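Side-chain contacts in zinc uptake regulation protein (Escherichia coli, PDB 4MTE), which represses the zinc uptake genes znuACB by binding their operator DNA with zinc as cofactor: residues F75-E80 / V86-F91; A99-D104 / K110-E115; I120-A125 / F130-N135. All coordinates share one frame; numbering follows the deposited sequence.

Interaction 1 of 3, residues F75-E80 / V86-F91; sequences FVHKVE and VLCHLF. With ZN (zinc ion), chain N; nucleotides of chain F.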
loop_
_atom_site.group_PDB
_atom_site.type_symbol
_atom_site.label_atom_id
_atom_site.label_comp_id
_atom_site.label_asym_id
_atom_site.label_seq_id
_atom_site.Cartn_x
_atom_site.Cartn_y
_atom_site.Cartn_z
ATOM N N PHE D 75 -7.250 -15.658 27.956
ATOM C CA PHE D 75 -6.264 -14.824 28.638
ATOM C C PHE D 75 -6.075 -13.495 27.916
ATOM O O PHE D 75 -5.645 -12.508 28.515
ATOM C CB PHE D 75 -4.925 -15.558 28.721
ATOM C CG PHE D 75 -5.018 -16.905 29.374
ATOM C CD1 PHE D 75 -5.901 -17.120 30.416
ATOM C CD2 PHE D 75 -4.236 -17.958 28.939
ATOM C CE1 PHE D 75 -5.998 -18.354 31.016
ATOM C CE2 PHE D 75 -4.331 -19.198 29.538
ATOM C CZ PHE D 75 -5.214 -19.393 30.578
ATOM N N VAL D 76 -6.406 -13.480 26.628
ATOM C CA VAL D 76 -6.201 -12.310 25.780
ATOM C C VAL D 76 -7.499 -11.932 25.075
ATOM O O VAL D 76 -8.346 -12.786 24.815
ATOM C CB VAL D 76 -5.093 -12.585 24.729
ATOM C CG1 VAL D 76 -4.935 -11.414 23.758
ATOM C CG2 VAL D 76 -3.769 -12.889 25.423
ATOM N N HIS D 77 -7.651 -10.640 24.801
ATOM C CA HIS D 77 -8.734 -10.139 23.967
ATOM C C HIS D 77 -8.147 -9.484 22.730
ATOM O O HIS D 77 -7.075 -8.866 22.783
ATOM C CB HIS D 77 -9.577 -9.110 24.716
ATOM C CG HIS D 77 -10.299 -9.667 25.901
ATOM N ND1 HIS D 77 -11.273 -10.633 25.793
ATOM C CD2 HIS D 77 -10.191 -9.382 27.220
ATOM C CE1 HIS D 77 -11.732 -10.928 26.998
ATOM N NE2 HIS D 77 -11.092 -10.184 27.878
ATOM N N LYS D 78 -8.861 -9.625 21.622
ATOM C CA LYS D 78 -8.536 -8.918 20.399
ATOM C C LYS D 78 -9.298 -7.601 20.389
ATOM O O LYS D 78 -10.507 -7.573 20.622
ATOM C CB LYS D 78 -8.936 -9.753 19.183
ATOM C CG LYS D 78 -8.593 -9.107 17.854
ATOM C CD LYS D 78 -9.091 -9.946 16.693
ATOM C CE LYS D 78 -8.659 -9.367 15.358
ATOM N NZ LYS D 78 -7.183 -9.429 15.187
ATOM N N VAL D 79 -8.584 -6.512 20.122
ATOM C CA VAL D 79 -9.204 -5.204 19.959
ATOM C C VAL D 79 -9.510 -5.005 18.474
ATOM O O VAL D 79 -8.603 -4.791 17.670
ATOM C CB VAL D 79 -8.281 -4.074 20.468
ATOM C CG1 VAL D 79 -9.040 -2.755 20.537
ATOM C CG2 VAL D 79 -7.688 -4.438 21.831
ATOM N N GLU D 80 -10.794 -5.072 18.125
ATOM C CA GLU D 80 -11.236 -5.154 16.731
ATOM C C GLU D 80 -11.209 -3.826 15.973
ATOM O O GLU D 80 -11.050 -3.816 14.752
ATOM C CB GLU D 80 -12.658 -5.715 16.675
ATOM C CG GLU D 80 -12.826 -7.089 17.309
ATOM C CD GLU D 80 -12.278 -8.211 16.447
ATOM O OE1 GLU D 80 -11.644 -7.923 15.411
ATOM O OE2 GLU D 80 -12.490 -9.387 16.810
ATOM N N VAL D 86 -4.696 -7.490 23.602
ATOM C CA VAL D 86 -4.431 -7.060 24.969
ATOM C C VAL D 86 -4.708 -8.169 25.977
ATOM O O VAL D 86 -5.619 -8.979 25.804
ATOM C CB VAL D 86 -5.259 -5.806 25.336
ATOM C CG1 VAL D 86 -6.753 -6.136 25.409
ATOM C CG2 VAL D 86 -4.759 -5.204 26.645
ATOM N N LEU D 87 -3.902 -8.192 27.032
ATOM C CA LEU D 87 -4.094 -9.129 28.123
ATOM C C LEU D 87 -5.426 -8.846 28.806
ATOM O O LEU D 87 -5.826 -7.691 28.954
ATOM C CB LEU D 87 -2.953 -8.997 29.132
ATOM C CG LEU D 87 -2.944 -9.985 30.301
ATOM C CD1 LEU D 87 -2.697 -11.407 29.812
ATOM C CD2 LEU D 87 -1.899 -9.574 31.324
ATOM N N CYS D 88 -6.123 -9.907 29.197
ATOM C CA CYS D 88 -7.330 -9.779 30.000
ATOM C C CYS D 88 -6.946 -9.721 31.474
ATOM O O CYS D 88 -6.240 -10.599 31.968
ATOM C CB CYS D 88 -8.259 -10.965 29.755
ATOM S SG CYS D 88 -9.669 -11.013 30.870
ATOM N N HIS D 89 -7.404 -8.684 32.169
ATOM C CA HIS D 89 -7.121 -8.520 33.593
ATOM C C HIS D 89 -8.318 -8.964 34.425
ATOM O O HIS D 89 -8.506 -8.500 35.549
ATOM C CB HIS D 89 -6.783 -7.059 33.899
ATOM C CG HIS D 89 -5.594 -6.545 33.146
ATOM N ND1 HIS D 89 -4.306 -6.651 33.626
ATOM C CD2 HIS D 89 -5.500 -5.925 31.947
ATOM C CE1 HIS D 89 -3.469 -6.117 32.753
ATOM N NE2 HIS D 89 -4.168 -5.671 31.725
ATOM N N LEU D 90 -9.115 -9.874 33.870
ATOM C CA LEU D 90 -10.367 -10.298 34.493
ATOM C C LEU D 90 -10.689 -11.771 34.245
ATOM O O LEU D 90 -11.854 -12.160 34.302
ATOM C CB LEU D 90 -11.529 -9.459 33.953
ATOM C CG LEU D 90 -11.482 -7.940 34.124
ATOM C CD1 LEU D 90 -12.627 -7.313 33.343
ATOM C CD2 LEU D 90 -11.557 -7.556 35.595
ATOM N N PHE D 91 -9.679 -12.592 33.968
ATOM C CA PHE D 91 -9.929 -14.006 33.683
ATOM C C PHE D 91 -9.804 -14.881 34.933
ATOM O O PHE D 91 -9.986 -16.097 34.865
ATOM C CB PHE D 91 -9.027 -14.522 32.548
ATOM C CG PHE D 91 -7.556 -14.545 32.878
ATOM C CD1 PHE D 91 -7.038 -15.479 33.760
ATOM C CD2 PHE D 91 -6.684 -13.654 32.273
ATOM C CE1 PHE D 91 -5.688 -15.503 34.053
ATOM C CE2 PHE D 91 -5.333 -13.680 32.561
ATOM C CZ PHE D 91 -4.836 -14.606 33.451
HETATM ZN ZN ZN N . -11.211 -9.762 29.848
ATOM P P DA F 21 -4.496 -8.970 12.396
ATOM O OP1 DA F 21 -5.903 -8.935 12.844
ATOM O OP2 DA F 21 -3.393 -8.906 13.379
ATOM O "O5'" DA F 21 -4.299 -10.293 11.532
ATOM C "C5'" DA F 21 -5.215 -10.529 10.482
ATOM C "C4'" DA F 21 -4.854 -11.785 9.711
ATOM O "O4'" DA F 21 -3.595 -11.590 9.024
ATOM C "C3'" DA F 21 -4.666 -13.048 10.548
ATOM O "O3'" DA F 21 -5.784 -13.886 10.306
ATOM C "C2'" DA F 21 -3.337 -13.649 10.072
ATOM C "C1'" DA F 21 -3.061 -12.873 8.790
ATOM N N9 DA F 21 -1.659 -12.728 8.414
ATOM C C8 DA F 21 -0.698 -11.955 9.005
ATOM N N7 DA F 21 0.477 -12.031 8.418
ATOM C C5 DA F 21 0.263 -12.908 7.367
ATOM C C6 DA F 21 1.102 -13.416 6.355
ATOM N N6 DA F 21 2.395 -13.106 6.212
ATOM N N1 DA F 21 0.549 -14.272 5.478
ATOM C C2 DA F 21 -0.740 -14.600 5.593
ATOM N N3 DA F 21 -1.624 -14.190 6.494
ATOM C C4 DA F 21 -1.049 -13.342 7.354
#
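His77 and Cys88 meet at a zinc ion, His77 from one strand of a beta hairpin and Cys88 from just after the other. His77 NE2 lies 2.0 Å from the zinc and Cys88 SG 2.2 Å. Glu111 and His96 complete the site. With chi1 at 172° the sulfur of Cys88 points away from the backbone N, which turns it to the metal. The sulfur also accepts a weak hydrogen bond from Leu90 N. Behind the ligands the backbones are pinned. His77 and Val86 form a hydrogen-bonded antiparallel pair, with His77 N to Val86 O at 2.8 Å and a return bond from Val86 N to His77 O. Just past the strand, Cys88 N donates to Phe75 O at 2.7 Å, which ties the cysteine to the start of the opposite arm. Further out, Phe75 sends its ring edge at the face of Phe91 in a T-shaped stack. Phe75 CD1 sits over the centre of the Phe91 ring, with the planes at 56°. Replacing Phe91 by an alanine is likely to leave the Phe75 edge without its aromatic face and open a gap between the two arms. At the far end, Lys78 NZ donates to the OP1 phosphate oxygen of DA21 of chain F, 2.7 Å away. This is the wing of the winged-helix domain. Phe75 and Phe91 rest on helix 6-20, Leu87 packs on helix 26-36, and Val79 reaches Ile102 of strand 99-103.

Interaction 2 of 3, residues A99-D104 / K110-E115; sequences AMFICD and KEECAE. With ZN (zinc ion), chain N; ZN (zinc ion), chain M.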
loop_
_atom_site.group_PDB
_atom_site.type_symbol
_atom_site.label_atom_id
_atom_site.label_comp_id
_atom_site.label_asym_id
_atom_site.label_seq_id
_atom_site.Cartn_x
_atom_site.Cartn_y
_atom_site.Cartn_z
ATOM N N ALA D 99 -16.024 -4.077 28.187
ATOM C CA ALA D 99 -15.925 -2.929 27.302
ATOM C C ALA D 99 -14.509 -2.378 27.399
ATOM O O ALA D 99 -14.007 -2.124 28.494
ATOM C CB ALA D 99 -16.944 -1.869 27.691
ATOM N N MET D 100 -13.864 -2.211 26.249
ATOM C CA MET D 100 -12.502 -1.698 26.198
ATOM C C MET D 100 -12.524 -0.190 26.026
ATOM O O MET D 100 -13.160 0.325 25.107
ATOM C CB MET D 100 -11.741 -2.335 25.035
ATOM C CG MET D 100 -11.594 -3.838 25.155
ATOM S SD MET D 100 -10.484 -4.314 26.488
ATOM C CE MET D 100 -10.757 -6.082 26.533
ATOM N N PHE D 101 -11.835 0.514 26.918
ATOM C CA PHE D 101 -11.675 1.956 26.783
ATOM C C PHE D 101 -10.271 2.253 26.293
ATOM O O PHE D 101 -9.291 1.884 26.939
ATOM C CB PHE D 101 -11.974 2.658 28.105
ATOM C CG PHE D 101 -13.424 2.615 28.481
ATOM C CD1 PHE D 101 -14.252 3.693 28.219
ATOM C CD2 PHE D 101 -13.968 1.486 29.065
ATOM C CE1 PHE D 101 -15.591 3.650 28.553
ATOM C CE2 PHE D 101 -15.306 1.439 29.399
ATOM C CZ PHE D 101 -16.117 2.522 29.143
ATOM N N ILE D 102 -10.203 2.924 25.146
ATOM C CA ILE D 102 -8.978 3.057 24.366
ATOM C C ILE D 102 -8.598 4.518 24.172
ATOM O O ILE D 102 -9.401 5.314 23.685
ATOM C CB ILE D 102 -9.168 2.438 22.957
ATOM C CG1 ILE D 102 -9.588 0.967 23.061
ATOM C CG2 ILE D 102 -7.896 2.579 22.114
ATOM C CD1 ILE D 102 -10.174 0.408 21.777
ATOM N N CYS D 103 -7.366 4.863 24.532
ATOM C CA CYS D 103 -6.840 6.190 24.241
ATOM C C CYS D 103 -6.203 6.177 22.857
ATOM O O CYS D 103 -5.317 5.370 22.581
ATOM C CB CYS D 103 -5.813 6.619 25.287
ATOM S SG CYS D 103 -5.276 8.343 25.115
ATOM N N ASP D 104 -6.659 7.071 21.988
ATOM C CA ASP D 104 -6.185 7.116 20.609
ATOM C C ASP D 104 -4.708 7.489 20.534
ATOM O O ASP D 104 -3.988 7.024 19.651
ATOM C CB ASP D 104 -7.011 8.122 19.806
ATOM C CG ASP D 104 -8.498 7.831 19.860
ATOM O OD1 ASP D 104 -8.872 6.639 19.877
ATOM O OD2 ASP D 104 -9.292 8.795 19.889
ATOM N N LYS D 110 -8.244 0.140 28.929
ATOM C CA LYS D 110 -8.804 -0.421 30.158
ATOM C C LYS D 110 -9.957 -1.366 29.849
ATOM O O LYS D 110 -10.920 -0.981 29.178
ATOM C CB LYS D 110 -9.283 0.693 31.095
ATOM C CG LYS D 110 -8.300 1.036 32.211
ATOM C CD LYS D 110 -8.337 0.015 33.346
ATOM C CE LYS D 110 -9.600 0.151 34.186
ATOM N NZ LYS D 110 -9.556 -0.679 35.424
ATOM N N GLU D 111 -9.849 -2.605 30.329
ATOM C CA GLU D 111 -10.967 -3.538 30.272
ATOM C C GLU D 111 -11.841 -3.322 31.499
ATOM O O GLU D 111 -11.388 -3.500 32.630
ATOM C CB GLU D 111 -10.512 -5.006 30.212
ATOM C CG GLU D 111 -11.687 -5.918 29.878
ATOM C CD GLU D 111 -11.403 -7.415 29.912
ATOM O OE1 GLU D 111 -12.355 -8.171 29.689
ATOM O OE2 GLU D 111 -10.273 -7.874 30.151
ATOM N N GLU D 112 -13.092 -2.934 31.270
ATOM C CA GLU D 112 -14.035 -2.692 32.355
ATOM C C GLU D 112 -15.323 -3.472 32.122
ATOM O O GLU D 112 -15.919 -3.401 31.048
ATOM C CB GLU D 112 -14.332 -1.197 32.480
ATOM C CG GLU D 112 -13.082 -0.328 32.452
ATOM C CD GLU D 112 -13.237 0.970 33.227
ATOM O OE1 GLU D 112 -13.721 0.927 34.379
ATOM O OE2 GLU D 112 -12.870 2.034 32.684
ATOM N N CYS D 113 -15.742 -4.218 33.137
ATOM C CA CYS D 113 -16.941 -5.039 33.040
ATOM C C CYS D 113 -18.175 -4.161 32.874
ATOM O O CYS D 113 -18.159 -2.979 33.217
ATOM C CB CYS D 113 -17.087 -5.915 34.284
ATOM S SG CYS D 113 -18.435 -7.115 34.181
ATOM N N ALA D 114 -19.247 -4.748 32.353
ATOM C CA ALA D 114 -20.483 -4.015 32.116
ATOM C C ALA D 114 -21.624 -4.979 31.800
ATOM O O ALA D 114 -21.880 -5.292 30.638
ATOM C CB ALA D 114 -20.297 -3.016 30.977
ATOM N N GLU D 115 -22.299 -5.450 32.843
ATOM C CA GLU D 115 -23.452 -6.328 32.679
ATOM C C GLU D 115 -24.611 -5.526 32.101
ATOM O O GLU D 115 -25.425 -6.043 31.326
ATOM C CB GLU D 115 -23.856 -6.934 34.026
ATOM C CG GLU D 115 -22.717 -7.615 34.772
ATOM C CD GLU D 115 -22.143 -8.798 34.015
ATOM O OE1 GLU D 115 -22.917 -9.506 33.337
ATOM O OE2 GLU D 115 -20.916 -9.016 34.097
HETATM ZN ZN ZN N . -11.211 -9.762 29.848
HETATM ZN ZN ZN M . -4.080 8.472 27.057
#
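Met100 and Glu111 face each other across an antiparallel hairpin, on the side that carries the zinc site. They form a non-hydrogen-bonded pair. The Met100 chain bends at chi2 (-69°), which brings its methyl over the glutamate stem, with Met100 CE 3.5 Å from Glu111 CG. Glu111 takes the opposite shape. It is extended, and its carboxylate reaches past the methionine to grip the zinc with both oxygens, OE1 at 2.0 Å and OE2 at 2.1 Å. The methyl thus lies against the aliphatic part of a metal ligand and would be expected to limit how far its stem can swing. Met100 also touches His77, another ligand of the same ion.

The other side holds Ala99, Phe101, Lys110 and Glu112. The Glu112 chain runs roughly perpendicular to the Phe101 side chain, and its carboxylate is turned 60° from the ring. Glu112 OE2 approaches Phe101 CD2 obliquely at 3.8 Å, while Lys110 O lies at the ring edge, in its plane. On this side Phe101 makes an edge-to-face pair with Phe130 of the second subunit, and Ala99 packs on Met121 of that subunit.

Two hydrogen-bonded pairs fix the register. Ala99 N donates to Glu112 O at 2.9 Å, with the return bond from Glu112 N. Phe101 and Lys110 repeat the pattern, with Lys110 N to Phe101 O at 2.8 Å.

Further along the strand, Cys103 SG binds a second zinc at 2.3 Å with Cys106, Cys143 and Cys146, a four-cysteine site built from two CxxC pairs. This hairpin, with a ligand of each zinc site, belongs to what is probably the dimerisation domain of a Fur-family repressor, where a four-cysteine site is usually structural.

Interaction 3 of 3, residues I120-A125 / F130-N135; sequences IMHTLA and FALRHN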
loop_
_atom_site.group_PDB
_atom_site.type_symbol
_atom_site.label_atom_id
_atom_site.label_comp_id
_atom_site.label_asym_id
_atom_site.label_seq_id
_atom_site.Cartn_x
_atom_site.Cartn_y
_atom_site.Cartn_z
ATOM N N ILE D 120 -28.776 -4.889 27.952
ATOM C CA ILE D 120 -29.411 -4.038 26.950
ATOM C C ILE D 120 -29.262 -4.645 25.561
ATOM O O ILE D 120 -30.194 -4.625 24.761
ATOM C CB ILE D 120 -28.804 -2.618 26.943
ATOM C CG1 ILE D 120 -29.111 -1.905 28.259
ATOM C CG2 ILE D 120 -29.356 -1.791 25.779
ATOM C CD1 ILE D 120 -28.287 -0.649 28.481
ATOM N N MET D 121 -28.077 -5.176 25.280
ATOM C CA MET D 121 -27.799 -5.800 23.994
ATOM C C MET D 121 -28.690 -7.020 23.795
ATOM O O MET D 121 -29.246 -7.223 22.716
ATOM C CB MET D 121 -26.327 -6.200 23.911
ATOM C CG MET D 121 -25.389 -5.030 23.642
ATOM S SD MET D 121 -25.322 -4.562 21.901
ATOM C CE MET D 121 -26.317 -3.078 21.899
ATOM N N HIS D 122 -28.826 -7.828 24.840
ATOM C CA HIS D 122 -29.721 -8.977 24.791
ATOM C C HIS D 122 -31.165 -8.523 24.605
ATOM O O HIS D 122 -31.924 -9.130 23.848
ATOM C CB HIS D 122 -29.588 -9.818 26.059
ATOM C CG HIS D 122 -28.622 -10.953 25.927
ATOM N ND1 HIS D 122 -28.917 -12.102 25.225
ATOM C CD2 HIS D 122 -27.364 -11.116 26.402
ATOM C CE1 HIS D 122 -27.884 -12.924 25.275
ATOM N NE2 HIS D 122 -26.929 -12.349 25.982
ATOM N N THR D 123 -31.534 -7.448 25.291
ATOM C CA THR D 123 -32.881 -6.896 25.193
ATOM C C THR D 123 -33.163 -6.422 23.771
ATOM O O THR D 123 -34.233 -6.682 23.221
ATOM C CB THR D 123 -33.081 -5.722 26.176
ATOM O OG1 THR D 123 -32.894 -6.184 27.519
ATOM C CG2 THR D 123 -34.478 -5.118 26.039
ATOM N N LEU D 124 -32.198 -5.727 23.180
ATOM C CA LEU D 124 -32.331 -5.239 21.812
ATOM C C LEU D 124 -32.336 -6.409 20.840
ATOM O O LEU D 124 -33.066 -6.407 19.850
ATOM C CB LEU D 124 -31.187 -4.283 21.469
ATOM C CG LEU D 124 -31.390 -2.814 21.846
ATOM C CD1 LEU D 124 -30.094 -2.035 21.665
ATOM C CD2 LEU D 124 -32.508 -2.192 21.015
ATOM N N ALA D 125 -31.516 -7.411 21.137
ATOM C CA ALA D 125 -31.426 -8.603 20.304
ATOM C C ALA D 125 -32.688 -9.447 20.435
ATOM O O ALA D 125 -33.073 -10.143 19.500
ATOM C CB ALA D 125 -30.202 -9.425 20.690
ATOM N N PHE D 130 -32.865 -12.117 16.986
ATOM C CA PHE D 130 -31.412 -12.236 16.873
ATOM C C PHE D 130 -30.775 -12.989 18.040
ATOM O O PHE D 130 -30.758 -12.507 19.173
ATOM C CB PHE D 130 -30.772 -10.849 16.732
ATOM C CG PHE D 130 -29.332 -10.882 16.296
ATOM C CD1 PHE D 130 -29.005 -10.835 14.951
ATOM C CD2 PHE D 130 -28.308 -10.961 17.225
ATOM C CE1 PHE D 130 -27.685 -10.865 14.541
ATOM C CE2 PHE D 130 -26.984 -10.993 16.817
ATOM C CZ PHE D 130 -26.675 -10.943 15.473
ATOM N N ALA D 131 -30.233 -14.165 17.739
ATOM C CA ALA D 131 -29.548 -14.985 18.731
ATOM C C ALA D 131 -28.147 -14.441 18.996
ATOM O O ALA D 131 -27.177 -14.876 18.377
ATOM C CB ALA D 131 -29.470 -16.432 18.252
ATOM N N LEU D 132 -28.046 -13.490 19.920
ATOM C CA LEU D 132 -26.762 -12.887 20.262
ATOM C C LEU D 132 -25.839 -13.937 20.868
ATOM O O LEU D 132 -26.286 -14.812 21.608
ATOM C CB LEU D 132 -26.963 -11.731 21.239
ATOM C CG LEU D 132 -25.784 -10.769 21.396
ATOM C CD1 LEU D 132 -26.301 -9.343 21.517
ATOM C CD2 LEU D 132 -24.927 -11.145 22.600
ATOM N N ARG D 133 -24.551 -13.845 20.549
ATOM C CA ARG D 133 -23.561 -14.817 21.005
ATOM C C ARG D 133 -22.400 -14.106 21.679
ATOM O O ARG D 133 -21.907 -14.541 22.721
ATOM C CB ARG D 133 -23.037 -15.633 19.820
ATOM C CG ARG D 133 -21.956 -16.642 20.179
ATOM C CD ARG D 133 -21.345 -17.268 18.940
ATOM N NE ARG D 133 -20.140 -18.028 19.262
ATOM C CZ ARG D 133 -20.133 -19.294 19.670
ATOM N NH1 ARG D 133 -21.270 -19.964 19.808
ATOM N NH2 ARG D 133 -18.981 -19.893 19.941
ATOM N N HIS D 134 -21.965 -13.009 21.069
ATOM C CA HIS D 134 -20.799 -12.280 21.543
ATOM C C HIS D 134 -20.929 -10.789 21.254
ATOM O O HIS D 134 -21.520 -10.388 20.250
ATOM C CB HIS D 134 -19.532 -12.832 20.889
ATOM C CG HIS D 134 -18.281 -12.140 21.316
ATOM N ND1 HIS D 134 -18.024 -11.808 22.636
ATOM C CD2 HIS D 134 -17.206 -11.710 20.617
ATOM C CE1 HIS D 134 -16.856 -11.210 22.720
ATOM N NE2 HIS D 134 -16.333 -11.135 21.502
ATOM N N ASN D 135 -20.363 -9.982 22.146
ATOM C CA ASN D 135 -20.402 -8.530 22.028
ATOM C C ASN D 135 -19.017 -7.936 21.843
ATOM O O ASN D 135 -18.039 -8.411 22.422
ATOM C CB ASN D 135 -21.040 -7.914 23.274
ATOM C CG ASN D 135 -22.551 -7.855 23.194
ATOM O OD1 ASN D 135 -23.153 -8.277 22.209
ATOM N ND2 ASN D 135 -23.174 -7.330 24.240
#
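Leu132 has its CG swung away from the backbone N (chi1 -164°), and this sends its two methyl branches to residues 120-125 of helix 115-127. Leu132 CD1 settles between Met121 and Ala125, 4.0 Å from Met121 CB and equally 4.0 Å from Ala125 CB. The other branch goes to His122. Leu132 CD2 lies over one face of the imidazole, nearer its edge than its middle and 4.1 Å from His122 NE2, and the two side chains run roughly perpendicular. One leucine thus touches three helix residues through its side-chain carbons.

Ala125 also faces Phe130. Its CB approaches the ring obliquely, 4.2 Å from Phe130 CD2. The backbone closes the turn here, as Phe130 N donates to Ala125 O at 3.2 Å, a bent bond (144°). At the other end Asn135 packs near Met121.

Ala131, His134 and Asn135 join an antiparallel ladder with a strand of the second subunit, which extends the sheet into the partner. Phe130 also packs on Ile102 of that subunit. A helix packed on the strand that follows it, within a sheet shared by two subunits, fits the alpha/beta dimerisation domain of the Fur family.

From the N terminus, the contacts come in series, and none nests in or crosses another. Interaction 1 closes the hairpin of strands 76-79 and 84-87. Interaction 2 closes the next hairpin, strands 99-103 and 109-112. Interaction 3 closes the turn from helix 115-127 into strand 131-140. Interactions 1 and 2 touch and share a zinc ion, so the metal joins the wing hairpin to the sheet that probably serves dimerisation. Interactions 2 and 3 do not touch, but strands 99-103 and 131-140 are neighbours in one sheet, and both contacts reach the second subunit. Interaction 3 lies farthest from the chain centre, about 21 Å from interaction 1 between centres.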